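Local coordinates for protein putative hyaluronoglucosaminidase (Clostridium perfringens, PDB 6PWI) that probably hydrolyses glycosidic bonds of N-acetylhexosamines, as a family 84 glycoside hydrolase, the chain holding the N-terminal and catalytic domains of a longer, probably secreted and cell-wall-attached protein, at residues 58-63 and 67-72; 124-129 and 442-447; 197-202 and 427-432; 453-458 and 472-477. One frame throughout, in Å; residues are numbered along the deposited sequence.

Contact 1 (58-63 and 67-72); sequences VVFEEG and ATKNRL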
loop_
_atom_site.group_PDB
_atom_site.type_symbol
_atom_site.label_atom_id
_atom_site.label_comp_id
_atom_site.label_asym_id
_atom_site.label_seq_id
_atom_site.Cartn_x
_atom_site.Cartn_y
_atom_site.Cartn_z
ATOM N N VAL A 58 11.280 -8.832 -30.355
ATOM C CA VAL A 58 10.155 -8.886 -29.439
ATOM C C VAL A 58 9.008 -9.638 -30.112
ATOM O O VAL A 58 8.578 -9.278 -31.209
ATOM C CB VAL A 58 9.720 -7.461 -29.056
ATOM C CG1 VAL A 58 8.442 -7.474 -28.239
ATOM C CG2 VAL A 58 10.822 -6.719 -28.326
ATOM N N VAL A 59 8.496 -10.662 -29.420
ATOM C CA VAL A 59 7.386 -11.461 -29.908
ATOM C C VAL A 59 6.253 -11.399 -28.889
ATOM O O VAL A 59 6.397 -11.900 -27.779
ATOM C CB VAL A 59 7.827 -12.918 -30.150
ATOM C CG1 VAL A 59 6.686 -13.788 -30.657
ATOM C CG2 VAL A 59 9.036 -12.999 -31.071
ATOM N N PHE A 60 5.132 -10.783 -29.276
ATOM C CA PHE A 60 3.934 -10.802 -28.455
ATOM C C PHE A 60 2.904 -11.740 -29.079
ATOM O O PHE A 60 2.605 -11.639 -30.263
ATOM C CB PHE A 60 3.261 -9.430 -28.410
ATOM C CG PHE A 60 4.094 -8.280 -27.899
ATOM C CD1 PHE A 60 4.529 -8.242 -26.582
ATOM C CD2 PHE A 60 4.389 -7.205 -28.725
ATOM C CE1 PHE A 60 5.278 -7.171 -26.117
ATOM C CE2 PHE A 60 5.126 -6.129 -28.255
ATOM C CZ PHE A 60 5.572 -6.117 -26.954
ATOM N N GLU A 61 2.336 -12.626 -28.262
ATOM C CA GLU A 61 1.185 -13.401 -28.681
ATOM C C GLU A 61 -0.009 -12.466 -28.837
ATOM O O GLU A 61 0.014 -11.340 -28.354
ATOM C CB GLU A 61 0.867 -14.474 -27.646
ATOM C CG GLU A 61 1.847 -15.625 -27.662
ATOM C CD GLU A 61 1.337 -16.827 -26.891
ATOM O OE1 GLU A 61 0.254 -16.715 -26.280
ATOM O OE2 GLU A 61 2.021 -17.872 -26.906
ATOM N N GLU A 62 -1.060 -12.971 -29.488
ATOM C CA GLU A 62 -2.243 -12.205 -29.852
ATOM C C GLU A 62 -3.055 -11.822 -28.614
ATOM O O GLU A 62 -3.799 -10.844 -28.651
ATOM C CB GLU A 62 -3.083 -12.997 -30.859
ATOM C CG GLU A 62 -2.422 -13.134 -32.220
ATOM C CD GLU A 62 -2.290 -11.839 -33.007
ATOM O OE1 GLU A 62 -3.249 -11.042 -32.992
ATOM O OE2 GLU A 62 -1.230 -11.627 -33.637
ATOM N N GLY A 63 -2.909 -12.588 -27.526
ATOM C CA GLY A 63 -3.678 -12.363 -26.311
ATOM C C GLY A 63 -3.139 -11.232 -25.430
ATOM O O GLY A 63 -3.807 -10.836 -24.473
ATOM N N ALA A 67 -1.524 -2.419 -22.867
ATOM C CA ALA A 67 -0.905 -2.033 -21.607
ATOM C C ALA A 67 0.293 -2.935 -21.304
ATOM O O ALA A 67 1.306 -2.474 -20.783
ATOM C CB ALA A 67 -1.926 -2.051 -20.495
ATOM N N THR A 68 0.173 -4.216 -21.667
ATOM C CA THR A 68 1.189 -5.224 -21.417
ATOM C C THR A 68 2.361 -5.054 -22.392
ATOM O O THR A 68 3.511 -5.239 -22.006
ATOM C CB THR A 68 0.545 -6.619 -21.367
ATOM O OG1 THR A 68 -0.591 -6.545 -20.504
ATOM C CG2 THR A 68 1.470 -7.705 -20.864
ATOM N N LYS A 69 2.082 -4.698 -23.651
ATOM C CA LYS A 69 3.155 -4.419 -24.592
ATOM C C LYS A 69 3.967 -3.218 -24.107
ATOM O O LYS A 69 5.196 -3.282 -24.063
ATOM C CB LYS A 69 2.630 -4.201 -26.015
ATOM C CG LYS A 69 1.804 -5.341 -26.601
ATOM C CD LYS A 69 1.460 -5.143 -28.067
ATOM C CE LYS A 69 0.364 -6.068 -28.551
ATOM N NZ LYS A 69 0.304 -6.162 -30.031
ATOM N N ASN A 70 3.272 -2.134 -23.730
ATOM C CA ASN A 70 3.891 -0.893 -23.278
ATOM C C ASN A 70 4.790 -1.141 -22.067
ATOM O O ASN A 70 5.828 -0.495 -21.915
ATOM C CB ASN A 70 2.851 0.186 -22.972
ATOM C CG ASN A 70 2.238 0.788 -24.221
ATOM O OD1 ASN A 70 2.907 0.928 -25.242
ATOM N ND2 ASN A 70 0.974 1.165 -24.154
ATOM N N ARG A 71 4.383 -2.085 -21.212
ATOM C CA ARG A 71 5.158 -2.436 -20.035
ATOM C C ARG A 71 6.506 -3.042 -20.433
ATOM O O ARG A 71 7.516 -2.765 -19.786
ATOM C CB ARG A 71 4.357 -3.342 -19.093
ATOM C CG ARG A 71 4.989 -3.528 -17.719
ATOM C CD ARG A 71 5.185 -2.235 -16.947
ATOM N NE ARG A 71 4.830 -2.442 -15.554
ATOM C CZ ARG A 71 4.914 -1.520 -14.601
ATOM N NH1 ARG A 71 5.360 -0.310 -14.889
ATOM N NH2 ARG A 71 4.553 -1.813 -13.364
ATOM N N LEU A 72 6.527 -3.866 -21.490
ATOM C CA LEU A 72 7.787 -4.442 -21.931
ATOM C C LEU A 72 8.678 -3.347 -22.509
ATOM O O LEU A 72 9.882 -3.342 -22.277
ATOM C CB LEU A 72 7.558 -5.563 -22.951
ATOM C CG LEU A 72 8.845 -6.214 -23.466
ATOM C CD1 LEU A 72 9.431 -7.166 -22.433
ATOM C CD2 LEU A 72 8.618 -6.933 -24.784
#

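Contact 2 (124-129 and 442-447); sequences NHDAHV and YGWNRA. With EDO (1,2-ethanediol), chain I.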
loop_
_atom_site.group_PDB
_atom_site.type_symbol
_atom_site.label_atom_id
_atom_site.label_comp_id
_atom_site.label_asym_id
_atom_site.label_seq_id
_atom_site.Cartn_x
_atom_site.Cartn_y
_atom_site.Cartn_z
ATOM N N ASN A 124 -3.238 -21.209 -9.831
ATOM C CA ASN A 124 -3.055 -20.197 -8.799
ATOM C C ASN A 124 -3.415 -18.802 -9.311
ATOM O O ASN A 124 -3.440 -18.567 -10.521
ATOM C CB ASN A 124 -1.618 -20.189 -8.276
ATOM C CG ASN A 124 -1.278 -21.443 -7.504
ATOM O OD1 ASN A 124 -2.158 -22.068 -6.923
ATOM N ND2 ASN A 124 -0.009 -21.817 -7.497
ATOM N N HIS A 125 -3.672 -17.877 -8.372
ATOM C CA HIS A 125 -3.983 -16.495 -8.701
ATOM C C HIS A 125 -2.787 -15.820 -9.369
ATOM O O HIS A 125 -1.659 -15.922 -8.881
ATOM C CB HIS A 125 -4.390 -15.692 -7.456
ATOM C CG HIS A 125 -5.553 -16.233 -6.695
ATOM N ND1 HIS A 125 -6.798 -16.412 -7.270
ATOM C CD2 HIS A 125 -5.672 -16.598 -5.399
ATOM C CE1 HIS A 125 -7.630 -16.888 -6.364
ATOM N NE2 HIS A 125 -6.962 -17.015 -5.209
ATOM N N ASP A 126 -3.059 -15.129 -10.487
ATOM C CA ASP A 126 -2.105 -14.259 -11.163
ATOM C C ASP A 126 -0.841 -15.032 -11.557
ATOM O O ASP A 126 0.234 -14.443 -11.699
ATOM C CB ASP A 126 -1.818 -13.002 -10.329
ATOM C CG ASP A 126 -3.041 -12.123 -10.095
ATOM O OD1 ASP A 126 -3.829 -11.948 -11.048
ATOM O OD2 ASP A 126 -3.196 -11.608 -8.963
ATOM N N ALA A 127 -0.985 -16.350 -11.754
ATOM C CA ALA A 127 0.155 -17.233 -11.949
ATOM C C ALA A 127 0.893 -16.881 -13.238
ATOM O O ALA A 127 0.268 -16.625 -14.269
ATOM C CB ALA A 127 -0.300 -18.673 -11.948
ATOM N N HIS A 128 2.228 -16.882 -13.167
ATOM C CA HIS A 128 3.041 -16.634 -14.342
ATOM C C HIS A 128 4.452 -17.168 -14.119
ATOM O O HIS A 128 4.840 -17.464 -12.993
ATOM C CB HIS A 128 3.055 -15.138 -14.686
ATOM C CG HIS A 128 3.727 -14.298 -13.651
ATOM N ND1 HIS A 128 3.073 -13.864 -12.512
ATOM C CD2 HIS A 128 4.993 -13.833 -13.560
ATOM C CE1 HIS A 128 3.904 -13.155 -11.776
ATOM N NE2 HIS A 128 5.090 -13.118 -12.395
ATOM N N VAL A 129 5.214 -17.248 -15.215
ATOM C CA VAL A 129 6.565 -17.778 -15.233
ATOM C C VAL A 129 7.454 -16.786 -15.971
ATOM O O VAL A 129 7.063 -16.262 -17.010
ATOM C CB VAL A 129 6.581 -19.151 -15.931
ATOM C CG1 VAL A 129 7.993 -19.611 -16.263
ATOM C CG2 VAL A 129 5.837 -20.207 -15.126
ATOM N N TYR A 442 2.925 -8.381 1.294
ATOM C CA TYR A 442 2.164 -9.324 2.095
ATOM C C TYR A 442 1.018 -9.918 1.280
ATOM O O TYR A 442 0.743 -11.110 1.371
ATOM C CB TYR A 442 1.640 -8.646 3.362
ATOM C CG TYR A 442 0.718 -9.488 4.207
ATOM C CD1 TYR A 442 1.172 -10.626 4.860
ATOM C CD2 TYR A 442 -0.612 -9.142 4.373
ATOM C CE1 TYR A 442 0.332 -11.398 5.650
ATOM C CE2 TYR A 442 -1.464 -9.895 5.168
ATOM C CZ TYR A 442 -0.991 -11.025 5.806
ATOM O OH TYR A 442 -1.831 -11.770 6.580
ATOM N N GLY A 443 0.346 -9.071 0.494
ATOM C CA GLY A 443 -0.818 -9.494 -0.266
ATOM C C GLY A 443 -0.460 -10.542 -1.314
ATOM O O GLY A 443 -1.242 -11.465 -1.550
ATOM N N TRP A 444 0.730 -10.385 -1.916
ATOM C CA TRP A 444 1.208 -11.264 -2.972
ATOM C C TRP A 444 1.712 -12.587 -2.390
ATOM O O TRP A 444 1.259 -13.656 -2.810
ATOM C CB TRP A 444 2.276 -10.575 -3.833
ATOM C CG TRP A 444 2.772 -11.437 -4.956
ATOM C CD1 TRP A 444 3.825 -12.304 -4.916
ATOM C CD2 TRP A 444 2.224 -11.540 -6.283
ATOM N NE1 TRP A 444 3.971 -12.936 -6.121
ATOM C CE2 TRP A 444 3.004 -12.490 -6.981
ATOM C CE3 TRP A 444 1.155 -10.926 -6.954
ATOM C CZ2 TRP A 444 2.747 -12.839 -8.310
ATOM C CZ3 TRP A 444 0.898 -11.275 -8.264
ATOM C CH2 TRP A 444 1.687 -12.215 -8.934
ATOM N N ASN A 445 2.642 -12.493 -1.424
ATOM C CA ASN A 445 3.308 -13.645 -0.836
ATOM C C ASN A 445 3.217 -13.555 0.684
ATOM O O ASN A 445 4.015 -12.855 1.303
ATOM C CB ASN A 445 4.783 -13.707 -1.252
ATOM C CG ASN A 445 5.509 -14.950 -0.773
ATOM O OD1 ASN A 445 5.137 -15.556 0.231
ATOM N ND2 ASN A 445 6.559 -15.338 -1.483
ATOM N N ARG A 446 2.276 -14.304 1.274
ATOM C CA ARG A 446 1.984 -14.192 2.692
ATOM C C ARG A 446 3.062 -14.849 3.553
ATOM O O ARG A 446 3.576 -14.224 4.475
ATOM C CB ARG A 446 0.592 -14.736 3.007
ATOM C CG ARG A 446 -0.514 -13.721 2.771
ATOM C CD ARG A 446 -1.827 -14.461 2.861
ATOM N NE ARG A 446 -2.863 -13.944 1.984
ATOM C CZ ARG A 446 -3.963 -14.628 1.673
ATOM N NH1 ARG A 446 -4.134 -15.849 2.162
ATOM N NH2 ARG A 446 -4.881 -14.098 0.875
ATOM N N ALA A 447 3.385 -16.114 3.278
ATOM C CA ALA A 447 4.252 -16.865 4.175
ATOM C C ALA A 447 5.641 -16.230 4.260
ATOM O O ALA A 447 6.248 -16.224 5.331
ATOM C CB ALA A 447 4.322 -18.317 3.769
HETATM C C1 EDO I . -8.220 -15.797 -10.639
HETATM O O1 EDO I . -7.601 -17.062 -10.522
HETATM C C2 EDO I . -7.216 -14.770 -10.983
HETATM O O2 EDO I . -6.049 -15.353 -11.531
#

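Contact 3 (197-202 and 427-432); sequences KDLMKF and QEAQAS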
loop_
_atom_site.group_PDB
_atom_site.type_symbol
_atom_site.label_atom_id
_atom_site.label_comp_id
_atom_site.label_asym_id
_atom_site.label_seq_id
_atom_site.Cartn_x
_atom_site.Cartn_y
_atom_site.Cartn_z
ATOM N N LYS A 197 -2.769 9.247 -9.168
ATOM C CA LYS A 197 -2.083 8.643 -10.298
ATOM C C LYS A 197 -0.741 8.077 -9.842
ATOM O O LYS A 197 -0.340 7.007 -10.288
ATOM C CB LYS A 197 -1.909 9.663 -11.426
ATOM C CG LYS A 197 -3.205 10.052 -12.117
ATOM C CD LYS A 197 -3.023 11.106 -13.170
ATOM C CE LYS A 197 -4.332 11.776 -13.526
ATOM N NZ LYS A 197 -4.097 12.992 -14.337
ATOM N N ASP A 198 -0.071 8.801 -8.938
ATOM C CA ASP A 198 1.263 8.445 -8.489
ATOM C C ASP A 198 1.224 7.182 -7.634
ATOM O O ASP A 198 2.158 6.386 -7.697
ATOM C CB ASP A 198 1.926 9.593 -7.728
ATOM C CG ASP A 198 3.441 9.499 -7.724
ATOM O OD1 ASP A 198 4.015 9.322 -8.816
ATOM O OD2 ASP A 198 4.036 9.601 -6.629
ATOM N N LEU A 199 0.161 7.019 -6.828
ATOM C CA LEU A 199 0.007 5.834 -5.995
ATOM C C LEU A 199 -0.300 4.630 -6.879
ATOM O O LEU A 199 0.249 3.551 -6.667
ATOM C CB LEU A 199 -1.078 6.038 -4.931
ATOM C CG LEU A 199 -0.743 7.000 -3.786
ATOM C CD1 LEU A 199 -1.794 6.910 -2.690
ATOM C CD2 LEU A 199 0.630 6.728 -3.201
ATOM N N MET A 200 -1.157 4.833 -7.887
ATOM C CA MET A 200 -1.454 3.769 -8.831
ATOM C C MET A 200 -0.162 3.333 -9.520
ATOM O O MET A 200 0.083 2.143 -9.686
ATOM C CB MET A 200 -2.497 4.195 -9.866
ATOM C CG MET A 200 -3.913 4.064 -9.354
ATOM S SD MET A 200 -5.165 4.469 -10.603
ATOM C CE MET A 200 -4.921 6.238 -10.753
ATOM N N LYS A 201 0.678 4.307 -9.873
ATOM C CA LYS A 201 1.945 4.035 -10.529
ATOM C C LYS A 201 2.850 3.246 -9.584
ATOM O O LYS A 201 3.592 2.369 -10.021
ATOM C CB LYS A 201 2.548 5.353 -11.020
ATOM C CG LYS A 201 3.819 5.240 -11.848
ATOM C CD LYS A 201 4.184 6.545 -12.542
ATOM C CE LYS A 201 5.584 6.547 -13.131
ATOM N NZ LYS A 201 6.612 6.270 -12.100
ATOM N N PHE A 202 2.755 3.540 -8.280
ATOM C CA PHE A 202 3.599 2.891 -7.292
ATOM C C PHE A 202 3.132 1.456 -7.063
ATOM O O PHE A 202 3.930 0.527 -7.162
ATOM C CB PHE A 202 3.671 3.713 -6.003
ATOM C CG PHE A 202 4.628 3.169 -4.971
ATOM C CD1 PHE A 202 4.175 2.367 -3.932
ATOM C CD2 PHE A 202 5.985 3.448 -5.043
ATOM C CE1 PHE A 202 5.058 1.866 -2.985
ATOM C CE2 PHE A 202 6.865 2.941 -4.097
ATOM C CZ PHE A 202 6.403 2.157 -3.064
ATOM N N GLN A 427 -4.239 10.723 4.739
ATOM C CA GLN A 427 -4.501 11.804 3.802
ATOM C C GLN A 427 -3.188 12.272 3.172
ATOM O O GLN A 427 -3.197 12.983 2.169
ATOM C CB GLN A 427 -5.277 12.933 4.479
ATOM C CG GLN A 427 -4.444 13.744 5.454
ATOM C CD GLN A 427 -5.180 14.960 5.957
ATOM O OE1 GLN A 427 -6.413 15.020 5.956
ATOM N NE2 GLN A 427 -4.417 15.947 6.398
ATOM N N GLU A 428 -2.061 11.853 3.764
ATOM C CA GLU A 428 -0.739 12.132 3.219
ATOM C C GLU A 428 -0.367 11.007 2.257
ATOM O O GLU A 428 0.062 9.929 2.681
ATOM C CB GLU A 428 0.301 12.283 4.333
ATOM C CG GLU A 428 0.135 13.545 5.153
ATOM C CD GLU A 428 -0.980 13.497 6.184
ATOM O OE1 GLU A 428 -1.460 12.387 6.487
ATOM O OE2 GLU A 428 -1.375 14.574 6.680
ATOM N N ALA A 429 -0.528 11.283 0.958
ATOM C CA ALA A 429 -0.483 10.243 -0.056
ATOM C C ALA A 429 0.919 9.646 -0.181
ATOM O O ALA A 429 1.074 8.428 -0.118
ATOM C CB ALA A 429 -1.010 10.768 -1.366
ATOM N N GLN A 430 1.933 10.503 -0.341
ATOM C CA GLN A 430 3.306 10.058 -0.548
ATOM C C GLN A 430 3.803 9.236 0.642
ATOM O O GLN A 430 4.385 8.174 0.452
ATOM C CB GLN A 430 4.214 11.251 -0.850
ATOM C CG GLN A 430 3.872 11.963 -2.151
ATOM C CD GLN A 430 4.232 11.139 -3.363
ATOM O OE1 GLN A 430 5.310 10.558 -3.447
ATOM N NE2 GLN A 430 3.323 11.080 -4.320
ATOM N N ALA A 431 3.545 9.716 1.868
ATOM C CA ALA A 431 3.915 9.026 3.096
ATOM C C ALA A 431 3.282 7.637 3.160
ATOM O O ALA A 431 3.828 6.735 3.794
ATOM C CB ALA A 431 3.524 9.862 4.285
ATOM N N SER A 432 2.133 7.470 2.498
ATOM C CA SER A 432 1.407 6.212 2.511
ATOM C C SER A 432 2.135 5.130 1.714
ATOM O O SER A 432 1.796 3.950 1.820
ATOM C CB SER A 432 0.005 6.401 2.007
ATOM O OG SER A 432 -0.743 7.179 2.923
#

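Contact 4 (453-458 and 472-477); sequences KSWKDS and TFAKHM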
loop_
_atom_site.group_PDB
_atom_site.type_symbol
_atom_site.label_atom_id
_atom_site.label_comp_id
_atom_site.label_asym_id
_atom_site.label_seq_id
_atom_site.Cartn_x
_atom_site.Cartn_y
_atom_site.Cartn_z
ATOM N N LYS A 453 12.325 -6.747 7.317
ATOM C CA LYS A 453 13.213 -6.628 6.174
ATOM C C LYS A 453 12.503 -5.863 5.059
ATOM O O LYS A 453 13.082 -4.975 4.437
ATOM C CB LYS A 453 13.675 -8.019 5.735
ATOM C CG LYS A 453 14.644 -8.041 4.564
ATOM C CD LYS A 453 15.258 -9.412 4.328
ATOM C CE LYS A 453 15.707 -9.640 2.901
ATOM N NZ LYS A 453 16.381 -8.435 2.366
ATOM N N SER A 454 11.237 -6.220 4.830
ATOM C CA SER A 454 10.400 -5.607 3.816
ATOM C C SER A 454 10.286 -4.103 4.070
ATOM O O SER A 454 10.452 -3.294 3.162
ATOM C CB SER A 454 9.054 -6.273 3.806
ATOM O OG SER A 454 8.205 -5.653 2.863
ATOM N N TRP A 455 10.017 -3.744 5.327
ATOM C CA TRP A 455 9.932 -2.356 5.734
ATOM C C TRP A 455 11.222 -1.619 5.371
ATOM O O TRP A 455 11.191 -0.568 4.739
ATOM C CB TRP A 455 9.618 -2.293 7.226
ATOM C CG TRP A 455 9.463 -0.913 7.783
ATOM C CD1 TRP A 455 8.658 0.091 7.324
ATOM C CD2 TRP A 455 10.121 -0.394 8.950
ATOM N NE1 TRP A 455 8.775 1.201 8.116
ATOM C CE2 TRP A 455 9.666 0.934 9.121
ATOM C CE3 TRP A 455 11.048 -0.922 9.859
ATOM C CZ2 TRP A 455 10.110 1.735 10.173
ATOM C CZ3 TRP A 455 11.487 -0.130 10.897
ATOM C CH2 TRP A 455 11.021 1.180 11.049
ATOM N N LYS A 456 12.363 -2.200 5.748
ATOM C CA LYS A 456 13.652 -1.566 5.521
ATOM C C LYS A 456 13.931 -1.451 4.019
ATOM O O LYS A 456 14.440 -0.432 3.549
ATOM C CB LYS A 456 14.749 -2.344 6.256
ATOM C CG LYS A 456 16.105 -1.657 6.303
ATOM C CD LYS A 456 17.248 -2.569 6.678
ATOM C CE LYS A 456 18.582 -1.852 6.635
ATOM N NZ LYS A 456 19.720 -2.800 6.728
ATOM N N ASP A 457 13.587 -2.500 3.262
ATOM C CA ASP A 457 13.949 -2.550 1.855
ATOM C C ASP A 457 13.117 -1.553 1.055
ATOM O O ASP A 457 13.544 -1.116 -0.009
ATOM C CB ASP A 457 13.872 -3.968 1.285
ATOM C CG ASP A 457 14.947 -4.897 1.824
ATOM O OD1 ASP A 457 15.970 -4.384 2.332
ATOM O OD2 ASP A 457 14.745 -6.128 1.748
ATOM N N SER A 458 11.948 -1.188 1.587
ATOM C CA SER A 458 10.999 -0.358 0.868
ATOM C C SER A 458 11.550 1.044 0.608
ATOM O O SER A 458 11.280 1.620 -0.446
ATOM C CB SER A 458 9.674 -0.312 1.579
ATOM O OG SER A 458 9.764 0.419 2.791
ATOM N N THR A 472 15.043 6.869 8.476
ATOM C CA THR A 472 15.227 7.514 9.770
ATOM C C THR A 472 13.912 8.120 10.263
ATOM O O THR A 472 13.540 7.904 11.417
ATOM C CB THR A 472 16.339 8.570 9.740
ATOM O OG1 THR A 472 17.593 7.919 9.539
ATOM C CG2 THR A 472 16.398 9.393 11.005
ATOM N N PHE A 473 13.200 8.864 9.400
ATOM C CA PHE A 473 11.932 9.451 9.819
ATOM C C PHE A 473 10.913 8.368 10.181
ATOM O O PHE A 473 10.154 8.529 11.140
ATOM C CB PHE A 473 11.324 10.380 8.763
ATOM C CG PHE A 473 12.224 11.475 8.247
ATOM C CD1 PHE A 473 13.236 12.005 9.034
ATOM C CD2 PHE A 473 12.037 11.995 6.975
ATOM C CE1 PHE A 473 14.062 13.007 8.547
ATOM C CE2 PHE A 473 12.855 13.002 6.489
ATOM C CZ PHE A 473 13.866 13.507 7.277
ATOM N N ALA A 474 10.891 7.275 9.406
ATOM C CA ALA A 474 9.860 6.261 9.564
ATOM C C ALA A 474 10.052 5.522 10.884
ATOM O O ALA A 474 9.079 5.068 11.486
ATOM C CB ALA A 474 9.843 5.319 8.387
ATOM N N LYS A 475 11.314 5.432 11.326
ATOM C CA LYS A 475 11.681 4.818 12.594
ATOM C C LYS A 475 10.982 5.497 13.772
ATOM O O LYS A 475 10.740 4.837 14.778
ATOM C CB LYS A 475 13.196 4.877 12.809
ATOM C CG LYS A 475 13.987 3.773 12.128
ATOM C CD LYS A 475 15.453 4.108 11.997
ATOM C CE LYS A 475 16.278 2.953 11.478
ATOM N NZ LYS A 475 17.649 3.402 11.131
ATOM N N HIS A 476 10.679 6.799 13.644
ATOM C CA HIS A 476 10.226 7.617 14.764
ATOM C C HIS A 476 8.818 8.162 14.528
ATOM O O HIS A 476 8.329 9.005 15.295
ATOM C CB HIS A 476 11.227 8.744 15.051
ATOM C CG HIS A 476 12.605 8.231 15.272
ATOM N ND1 HIS A 476 12.928 7.442 16.363
ATOM C CD2 HIS A 476 13.732 8.363 14.540
ATOM C CE1 HIS A 476 14.202 7.110 16.296
ATOM N NE2 HIS A 476 14.717 7.660 15.179
ATOM N N MET A 477 8.170 7.670 13.467
ATOM C CA MET A 477 6.832 8.139 13.159
ATOM C C MET A 477 5.954 6.944 12.801
ATOM O O MET A 477 5.834 6.597 11.626
ATOM C CB MET A 477 6.874 9.137 11.996
ATOM C CG MET A 477 7.755 10.342 12.255
ATOM S SD MET A 477 7.755 11.478 10.849
ATOM C CE MET A 477 9.159 12.525 11.229
#

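Contact 1 (58-63 and 67-72)
The aliphatic chain of Lys69 lies across one face of the Phe60 ring. Lys69 CG sits almost exactly over the ring centre, 3.6 Å from the centroid and 4° off the normal, a CH-pi contact, while its neighbours in the chain spread over the ring to both sides: CB approaches Phe60 CZ at 3.6 Å and CD approaches Phe60 CD2 at the same distance. With Lys69 CG anti to its carbonyl carbon (chi1 -57°) and the rest of the chain extended, the methylenes run over the ring and carry the ammonium group past it; NZ forms a long, weak ion pair with Glu66. The opposite face of Phe60 is met by Val58 CG1, 3.4 Å above the plane and offset toward the rim, so the ring is held between a valine methyl and a lysine chain. Strand 55-60 and helix 66-78 open a beta-alpha-beta unit completed by strand 82-85, and the strand and helix segments run nearly antiparallel, at 162°, as expected where the chain turns back over its own sheet. Leu72, one helical turn on from Lys69, fills the corner between Val58 and Phe60 with a single methyl: its CD2 meets Val58 CG1 tip to tip at 3.5 Å and lies obliquely to the Phe60 ring, 3.6 Å from CE1. Beyond the pair, Phe60 also rests on Ile98 and Leu72 on Phe96, both of strand 94-100.

Contact 2 (124-129 and 442-447)
The outer rim of the Trp444 indole meets Asp126 and His128 where the N-terminal mixed alpha/beta domain, of the glycoside hydrolase family 20 domain 2 type, packs against the helix that follows the last strand of the catalytic barrel. The apolar contacts are few. Asp126 CB lies 3.8 Å from Trp444 CZ3, and His128 CE1 is 3.7 Å from Trp444 CZ2, the two rings meeting rim to rim with their planes at 54°. The first torsion of Trp444 (chi1 -179°) sets CG opposite the backbone N and sends the six-membered part of the indole from the last turn of helix 433-444 toward the strand.

Polar bonds hold these groups in place. The Asp126 carboxylate makes a salt bridge with Arg180, and Trp444 NE1 is bonded to Asp173, so both polar ends are engaged beside the apolar contact. A type II turn from Asn124 to Ala127 leads into strand 127-133; at it, the Asp126 amide donates to O2 of a bound 1,2-ethanediol, probably from the crystallisation liquor. The imidazole of His128 is itself fixed from the turn just before it: ND1 donates to Asp126 O at 3.0 Å, with the acceptor in the ring plane and an N-H...O angle of 176°.

Contact 3 (197-202 and 427-432)
Leu199, Gln430 and Asp198 carry this contact, one by apolar packing and two by a hydrogen bond. Leu199 has the largest area buried by the opposing segment. Its isobutyl end reaches the backbone at Ala429, CD2 lying 3.5 Å from Ala429 O and CD1 4.2 Å from Ala429 CB. This is the closest backbone pairing of the two segments, the CA atoms of Leu199 and Ala429 being 7.4 Å apart. Trp191 touches both residues, and Leu436 of helix 433-444 also packs on Leu199.

Alongside this packing, Gln430 NE2 donates to Asp198 OD2 at 2.8 Å in a nearly straight bond (173°). The acceptor lies in the plane of the amide, whereas the donor meets OD2 on its anti side, 23° out of the carboxylate plane. The two flat groups are nearly coplanar, although the side chains themselves cross at about a right angle. A bend at chi2 (-71°) folds the Gln430 chain and brings its amide to the carboxylate. Asp198 OD2 accepts a second partner in the salt bridge with Lys433, which also donates to Gln430 OE1. Gln430 NE2 bonds to Asn195 and OE1 to Asn539 as well, so both ends of the buried amide are engaged, and the lysine charge probably favours an ionised Asp198.

Helix 193-204 follows barrel strand 179-184, while segment 427-432 leads from strand 418-423 into helix 433-444. The contact therefore joins the first and last beta-alpha units of the closed eight-stranded (beta/alpha)8, or TIM, barrel of the catalytic domain.

Contact 4 (453-458 and 472-477)
This is a small, partly buried packing contact between two successive helices, 451-462 and 467-475, which come after the last barrel strand and its helix 433-444. It rests on one aromatic side chain: the indole of Trp455 points its benzo edge at the C-terminal turn of helix 467-475. CZ2 lies 3.7 Å from Ala474 O, which sits near the indole plane at the ring edge, and 4.0 Å from Ala474 CB. The adjoining CH2 lies 4.0 Å from Lys475 CA and 4.1 Å from Lys475 CG, so the tryptophan edge spans the Ala474-Lys475 step. The extended first torsion of Trp455 (chi1 -178°) carries the indole from its helix across to the other one. The Lys475 side chain, extended beyond CG, runs at about a right angle to that of Trp455 and meets it at the ring edge.

The pyrrole end of the indole is fixed separately, NE1 donating to Met405 O. On the same helix, Ser458 OG bonds to Trp455 O at 2.6 Å.

Tyr471, from helix 467-475, adds an edge-to-face ring contact with Trp455 and a cation-pi contact with Lys475. Trp455 also touches Val434 of helix 433-444, while Phe473 on helix 467-475 packs against helices 513-536 and 540-572.

Overall arrangement
Along the chain, contact 1 closes first, within the N-terminal mixed domain; contact 2 then spans over 300 residues and encloses contact 3, and contact 4 follows. Contacts 1 and 2 reach the same N-terminal sheet, their centres about 21 Å apart, but contact 2 ties that sheet to helix 433-444. The loop of contact 3 leads into this same helix, and helix 451-462 of contact 4 follows it in the chain. Contacts 3 and 4 have centres about 17 Å apart, whereas the centres of contacts 1 and 4 are about 36 Å apart. Together they trace a path from the N-terminal domain, past the closure of the barrel, toward the C-terminal helices.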